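Local coordinates for protein Lem22 (Legionella pneumophila subsp. pneumophila ATCC 43290, PDB 5WD9) that is a Legionella effector of uncharacterised molecular function, built as a compact bundle of three helices and possibly acting through protein binding, at residues T9-Y14 with T40-K45; F34-H39 with E76-C81. All blocks are in the same frame, centred on the assembly; numbering follows the deposited sequence. Where two conformers were deposited one is given.

Contact 1 (T9-Y14 with T40-K45); sequences TRLKEY and TEHFVK
With CG set anti to the backbone N in both Y14 (chi1 180°) and E41 (chi1 -157°), the tyrosine ring and the glutamate chain reach out from their helices and cross at about a right angle. The first torsion of E41 lays its CG over one face of the Y14 ring, 3.9 Å from the centroid, as a CH-pi contact offset toward the rim, and CB of E41 is 3.4 Å from CE2 of Y14; chi2 (65°) then turns the carboxylate. The polar ends of the pair are joined through one water, which donates to OE1 of E41 (2.7 Å) and also hydrogen-bonds OH of Y14 (2.9 Å). The buried L11 packs beside the pair. Its CD1 rests 3.7 Å from CG of E41 and equally near the backbone between E41 and H42, while CD2 meets CB of K45 at 4.0 Å, the two side chains running past each other in opposite directions. At the outer margin, NH2 of R10 stands 4.4 Å from NZ of K45; the carboxylates of E7, salt-bridged to K45, and of nearby E41 probably offset this like-charge approach. The antiparallel helices 4-24 and 28-52 are joined along one side of the three-helix bundle, and helix 58-87 packs against them through I67, touched by both K12 and H42, and Y71, whose ring stacks on H42.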
loop_
_atom_site.group_PDB
_atom_site.type_symbol
_atom_site.label_atom_id
_atom_site.label_comp_id
_atom_site.label_asym_id
_atom_site.label_seq_id
_atom_site.Cartn_x
_atom_site.Cartn_y
_atom_site.Cartn_z
ATOM N N THR A 9 6.277 -2.265 9.836
ATOM C CA THR A 9 7.046 -3.297 9.152
ATOM C C THR A 9 6.118 -4.223 8.378
ATOM O O THR A 9 6.334 -4.497 7.195
ATOM C CB THR A 9 7.867 -4.086 10.172
ATOM O OG1 THR A 9 8.808 -3.200 10.791
ATOM C CG2 THR A 9 8.634 -5.214 9.497
ATOM N N ARG A 10 5.054 -4.682 9.031
ATOM C CA ARG A 10 4.095 -5.544 8.355
ATOM C C ARG A 10 3.436 -4.829 7.192
ATOM O O ARG A 10 3.260 -5.423 6.126
ATOM C CB ARG A 10 3.030 -6.040 9.335
ATOM C CG ARG A 10 3.476 -7.230 10.181
ATOM C CD ARG A 10 2.375 -7.727 11.152
ATOM N NE ARG A 10 1.051 -7.701 10.542
ATOM C CZ ARG A 10 -0.081 -7.519 11.211
ATOM N NH1 ARG A 10 -0.080 -7.356 12.529
ATOM N NH2 ARG A 10 -1.219 -7.474 10.553
ATOM N N LEU A 11 3.063 -3.557 7.369
ATOM C CA LEU A 11 2.356 -2.839 6.315
ATOM C C LEU A 11 3.254 -2.657 5.101
ATOM O O LEU A 11 2.821 -2.871 3.959
ATOM C CB LEU A 11 1.860 -1.482 6.812
ATOM C CG LEU A 11 1.259 -0.606 5.704
ATOM C CD1 LEU A 11 -0.002 -1.212 5.134
ATOM C CD2 LEU A 11 1.011 0.801 6.217
ATOM N N LYS A 12 4.500 -2.242 5.327
ATOM C CA LYS A 12 5.415 -2.038 4.217
ATOM C C LYS A 12 5.527 -3.307 3.393
ATOM O O LYS A 12 5.390 -3.293 2.161
ATOM C CB LYS A 12 6.781 -1.613 4.764
ATOM C CG LYS A 12 7.786 -1.180 3.710
ATOM C CD LYS A 12 8.605 -2.333 3.165
ATOM C CE LYS A 12 9.749 -1.812 2.296
ATOM N NZ LYS A 12 10.478 -2.906 1.610
ATOM N N GLU A 13 5.758 -4.424 4.066
ATOM C CA GLU A 13 5.977 -5.659 3.336
ATOM C C GLU A 13 4.686 -6.197 2.744
ATOM O O GLU A 13 4.717 -6.787 1.662
ATOM C CB GLU A 13 6.689 -6.665 4.221
ATOM C CG GLU A 13 8.054 -6.151 4.611
ATOM C CD GLU A 13 8.892 -7.171 5.319
ATOM O OE1 GLU A 13 8.504 -8.358 5.353
ATOM O OE2 GLU A 13 9.956 -6.766 5.829
ATOM N N TYR A 14 3.553 -5.970 3.414
ATOM C CA TYR A 14 2.257 -6.346 2.855
ATOM C C TYR A 14 2.007 -5.610 1.544
ATOM O O TYR A 14 1.638 -6.218 0.539
ATOM C CB TYR A 14 1.167 -6.019 3.879
ATOM C CG TYR A 14 -0.232 -6.354 3.423
ATOM C CD1 TYR A 14 -0.823 -7.544 3.794
ATOM C CD2 TYR A 14 -0.972 -5.477 2.638
ATOM C CE1 TYR A 14 -2.105 -7.855 3.391
ATOM C CE2 TYR A 14 -2.251 -5.792 2.230
ATOM C CZ TYR A 14 -2.802 -6.969 2.618
ATOM O OH TYR A 14 -4.086 -7.288 2.198
ATOM N N THR A 40 -6.483 -0.890 1.040
ATOM C CA THR A 40 -7.216 -1.074 2.282
ATOM C C THR A 40 -6.262 -1.111 3.459
ATOM O O THR A 40 -6.487 -0.458 4.484
ATOM C CB THR A 40 -8.002 -2.378 2.220
ATOM O OG1 THR A 40 -8.927 -2.301 1.125
ATOM C CG2 THR A 40 -8.764 -2.611 3.528
ATOM N N GLU A 41 -5.199 -1.904 3.352
ATOM C CA GLU A 41 -4.310 -2.069 4.482
ATOM C C GLU A 41 -3.621 -0.760 4.813
ATOM O O GLU A 41 -3.493 -0.398 5.982
ATOM C CB GLU A 41 -3.292 -3.156 4.175
ATOM C CG GLU A 41 -2.692 -3.790 5.415
ATOM C CD GLU A 41 -3.682 -4.557 6.277
ATOM O OE1 GLU A 41 -4.822 -4.803 5.829
ATOM O OE2 GLU A 41 -3.327 -4.897 7.410
ATOM N N HIS A 42 -3.201 -0.020 3.791
ATOM C CA HIS A 42 -2.598 1.284 4.016
ATOM C C HIS A 42 -3.577 2.232 4.707
ATOM O O HIS A 42 -3.216 2.930 5.665
ATOM C CB HIS A 42 -2.097 1.843 2.681
ATOM C CG HIS A 42 -1.471 3.195 2.794
ATOM N ND1 HIS A 42 -2.199 4.363 2.718
ATOM C CD2 HIS A 42 -0.179 3.567 2.977
ATOM C CE1 HIS A 42 -1.384 5.396 2.842
ATOM N NE2 HIS A 42 -0.152 4.937 2.994
ATOM N N PHE A 43 -4.825 2.270 4.242
ATOM C CA PHE A 43 -5.785 3.185 4.839
ATOM C C PHE A 43 -6.022 2.850 6.301
ATOM O O PHE A 43 -6.013 3.735 7.166
ATOM C CB PHE A 43 -7.102 3.166 4.070
ATOM C CG PHE A 43 -8.153 4.002 4.714
ATOM C CD1 PHE A 43 -8.107 5.382 4.612
ATOM C CD2 PHE A 43 -9.143 3.427 5.485
ATOM C CE1 PHE A 43 -9.062 6.167 5.225
ATOM C CE2 PHE A 43 -10.104 4.216 6.107
ATOM C CZ PHE A 43 -10.062 5.581 5.970
ATOM N N VAL A 44 -6.242 1.571 6.597
ATOM C CA VAL A 44 -6.524 1.175 7.973
ATOM C C VAL A 44 -5.322 1.455 8.869
ATOM O O VAL A 44 -5.434 2.085 9.928
ATOM C CB VAL A 44 -6.942 -0.306 8.015
ATOM C CG1 VAL A 44 -7.021 -0.799 9.460
ATOM C CG2 VAL A 44 -8.264 -0.519 7.273
ATOM N N LYS A 45 -4.147 1.014 8.452
ATOM C CA LYS A 45 -2.983 1.068 9.336
ATOM C C LYS A 45 -2.415 2.475 9.458
ATOM O O LYS A 45 -1.960 2.871 10.534
ATOM C CB LYS A 45 -1.910 0.090 8.855
ATOM C CG LYS A 45 -2.311 -1.378 8.974
ATOM C CD LYS A 45 -2.509 -1.809 10.411
ATOM C CE LYS A 45 -3.017 -3.237 10.455
ATOM N NZ LYS A 45 -3.036 -3.707 11.862
HETATM O O HOH W 1 -6.001 -5.552 3.484
#

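Contact 2 (F34-H39 with E76-C81); sequences FLENAH and ELKDKC
L35 lays its two methyls over the backbone and CB of L77, the buried centre of an interface between two antiparallel helices of a three-helix bundle. The leucine side chains cross at about a right angle: CD1 and CD2 of L35 both approach CB of L77, while CD1 also sits 3.7 Å from the carbonyl O of L77 and 4.1 Å from CB of C81. L35 therefore packs against the surface of a helical turn as well as against side chains. A22 of helix 4-24 touches L35 too, so this leucine is shared by all three helices.

K78 covers the more polar flank. Its CG is anti to the backbone N (chi1 -169°), which sends the chain toward helix 28-52; bends at chi3 and chi4 then bring its end up beside E36 and H39. CD of K78 lies 3.3 Å from OE2 of E36, the two side chains crossing nearly perpendicularly, and CE approaches CD2 of H39 at 3.4 Å. The lysine thus uses its aliphatic portion for packing while its ammonium remains near the carboxylate. NZ of K78 and OE2 of E36 are 4.1 Å apart, beyond a direct salt bridge; the direct ionic partner of E36 is R82, one turn further along helix 58-87. With two cationic side chains beside it, the carboxylate would be expected to stay ionised. The segment axes pass 9.8 Å apart at 139°, a splayed antiparallel crossing. Across the gap between the charged groups, one water accepts a hydrogen bond from NZ of K78 at 3.0 Å and donates another to OE2 of E36 at 2.8 Å.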
loop_
_atom_site.group_PDB
_atom_site.type_symbol
_atom_site.label_atom_id
_atom_site.label_comp_id
_atom_site.label_asym_id
_atom_site.label_seq_id
_atom_site.Cartn_x
_atom_site.Cartn_y
_atom_site.Cartn_z
ATOM N N PHE A 34 -5.506 -7.256 -5.766
ATOM C CA PHE A 34 -4.253 -7.081 -5.032
ATOM C C PHE A 34 -3.997 -5.611 -4.723
ATOM O O PHE A 34 -3.569 -5.265 -3.611
ATOM C CB PHE A 34 -3.087 -7.659 -5.836
ATOM C CG PHE A 34 -3.074 -9.156 -5.897
ATOM C CD1 PHE A 34 -3.001 -9.911 -4.731
ATOM C CD2 PHE A 34 -3.135 -9.815 -7.117
ATOM C CE1 PHE A 34 -2.990 -11.290 -4.778
ATOM C CE2 PHE A 34 -3.119 -11.196 -7.167
ATOM C CZ PHE A 34 -3.041 -11.929 -5.996
ATOM N N LEU A 35 -4.240 -4.732 -5.698
ATOM C CA LEU A 35 -4.022 -3.309 -5.475
ATOM C C LEU A 35 -4.981 -2.761 -4.431
ATOM O O LEU A 35 -4.590 -1.941 -3.589
ATOM C CB LEU A 35 -4.145 -2.554 -6.800
ATOM C CG LEU A 35 -3.041 -2.905 -7.804
ATOM C CD1 LEU A 35 -3.371 -2.291 -9.156
ATOM C CD2 LEU A 35 -1.689 -2.422 -7.317
ATOM N N GLU A 36 -6.239 -3.206 -4.461
ATOM C CA GLU A 36 -7.189 -2.750 -3.457
ATOM C C GLU A 36 -6.822 -3.275 -2.083
ATOM O O GLU A 36 -7.052 -2.586 -1.088
ATOM C CB GLU A 36 -8.617 -3.128 -3.849
ATOM C CG GLU A 36 -9.206 -2.226 -4.947
ATOM C CD GLU A 36 -9.335 -0.738 -4.569
ATOM O OE1 GLU A 36 -9.069 -0.345 -3.408
ATOM O OE2 GLU A 36 -9.703 0.060 -5.460
ATOM N N ASN A 37 -6.255 -4.480 -1.997
ATOM C CA ASN A 37 -5.771 -4.969 -0.708
ATOM C C ASN A 37 -4.688 -4.056 -0.162
ATOM O O ASN A 37 -4.713 -3.692 1.017
ATOM C CB ASN A 37 -5.206 -6.379 -0.845
ATOM C CG ASN A 37 -6.262 -7.430 -0.990
ATOM O OD1 ASN A 37 -7.445 -7.218 -0.709
ATOM N ND2 ASN A 37 -5.833 -8.589 -1.445
ATOM N N ALA A 38 -3.722 -3.683 -1.005
ATOM C CA ALA A 38 -2.696 -2.734 -0.575
ATOM C C ALA A 38 -3.331 -1.432 -0.121
ATOM O O ALA A 38 -2.933 -0.853 0.895
ATOM C CB ALA A 38 -1.712 -2.460 -1.713
ATOM N N HIS A 39 -4.339 -0.967 -0.847
ATOM C CA HIS A 39 -5.007 0.277 -0.504
ATOM C C HIS A 39 -5.698 0.176 0.848
ATOM O O HIS A 39 -5.567 1.070 1.699
ATOM C CB HIS A 39 -6.025 0.609 -1.598
ATOM C CG HIS A 39 -6.653 1.952 -1.440
ATOM N ND1 HIS A 39 -7.642 2.212 -0.520
ATOM C CD2 HIS A 39 -6.397 3.128 -2.063
ATOM C CE1 HIS A 39 -7.987 3.489 -0.598
ATOM N NE2 HIS A 39 -7.243 4.064 -1.526
ATOM N N GLU A 76 -0.950 5.014 -8.679
ATOM C CA GLU A 76 -0.896 5.028 -10.133
ATOM C C GLU A 76 -1.306 3.689 -10.729
ATOM O O GLU A 76 -2.049 3.655 -11.712
ATOM C CB GLU A 76 0.469 5.457 -10.653
ATOM C CG GLU A 76 0.459 5.466 -12.168
ATOM C CD GLU A 76 1.539 6.315 -12.771
ATOM O OE1 GLU A 76 2.460 6.716 -12.031
ATOM O OE2 GLU A 76 1.457 6.582 -13.989
ATOM N N LEU A 77 -0.848 2.573 -10.157
ATOM C CA LEU A 77 -1.244 1.280 -10.698
ATOM C C LEU A 77 -2.743 1.058 -10.572
ATOM O O LEU A 77 -3.378 0.527 -11.491
ATOM C CB LEU A 77 -0.503 0.148 -9.997
ATOM C CG LEU A 77 1.012 0.131 -10.172
ATOM C CD1 LEU A 77 1.623 -0.840 -9.181
ATOM C CD2 LEU A 77 1.386 -0.273 -11.574
ATOM N N LYS A 78 -3.321 1.427 -9.423
ATOM C CA LYS A 78 -4.750 1.245 -9.202
ATOM C C LYS A 78 -5.554 2.075 -10.182
ATOM O O LYS A 78 -6.558 1.609 -10.727
ATOM C CB LYS A 78 -5.089 1.619 -7.759
ATOM C CG LYS A 78 -6.491 1.226 -7.321
ATOM C CD LYS A 78 -6.680 1.454 -5.820
ATOM C CE LYS A 78 -6.528 2.924 -5.462
ATOM N NZ LYS A 78 -7.779 3.680 -5.769
ATOM N N ASP A 79 -5.116 3.307 -10.428
ATOM C CA ASP A 79 -5.840 4.161 -11.350
ATOM C C ASP A 79 -5.800 3.584 -12.756
ATOM O O ASP A 79 -6.821 3.533 -13.447
ATOM C CB ASP A 79 -5.208 5.546 -11.317
ATOM C CG ASP A 79 -5.942 6.536 -12.154
ATOM O OD1 ASP A 79 -7.096 6.850 -11.789
ATOM O OD2 ASP A 79 -5.355 7.030 -13.135
ATOM N N LYS A 80 -4.624 3.138 -13.198
ATOM C CA LYS A 80 -4.520 2.555 -14.531
ATOM C C LYS A 80 -5.376 1.301 -14.648
ATOM O O LYS A 80 -6.074 1.100 -15.651
ATOM C CB LYS A 80 -3.057 2.231 -14.841
ATOM C CG LYS A 80 -2.145 3.444 -14.882
ATOM C CD LYS A 80 -2.276 4.191 -16.187
ATOM C CE LYS A 80 -1.973 5.666 -16.014
ATOM N NZ LYS A 80 -2.314 6.422 -17.248
ATOM N N CYS A 81 -5.341 0.441 -13.630
ATOM C CA CYS A 81 -6.146 -0.768 -13.649
ATOM C C CYS A 81 -7.634 -0.449 -13.739
ATOM O O CYS A 81 -8.347 -0.993 -14.586
ATOM C CB CYS A 81 -5.842 -1.556 -12.385
ATOM S SG CYS A 81 -6.639 -3.146 -12.340
HETATM O O HOH W 2 -10.408 2.694 -4.670
#

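How the contacts relate
Contacts 1 and 2 lie about 13 Å apart, centre to centre, and share helix 28-52. Contact 2 pairs its segment 34-39 with helix 58-87 and contact 1 pairs segment 40-45 with helix 4-24, while each segment also reaches the third helix. They touch directly, since OH of Y14 packs 3.4 Å from CB of N37 and CE2 of Y14 lies 4.1 Å from N of A38. Within helix 28-52, OG1 of T40 also hydrogen-bonds the carbonyl O of E36, one turn back. Together the contacts join helix 28-52 to both others; their segments alternate along the chain, because this helix pairs with the one before it and the one after it.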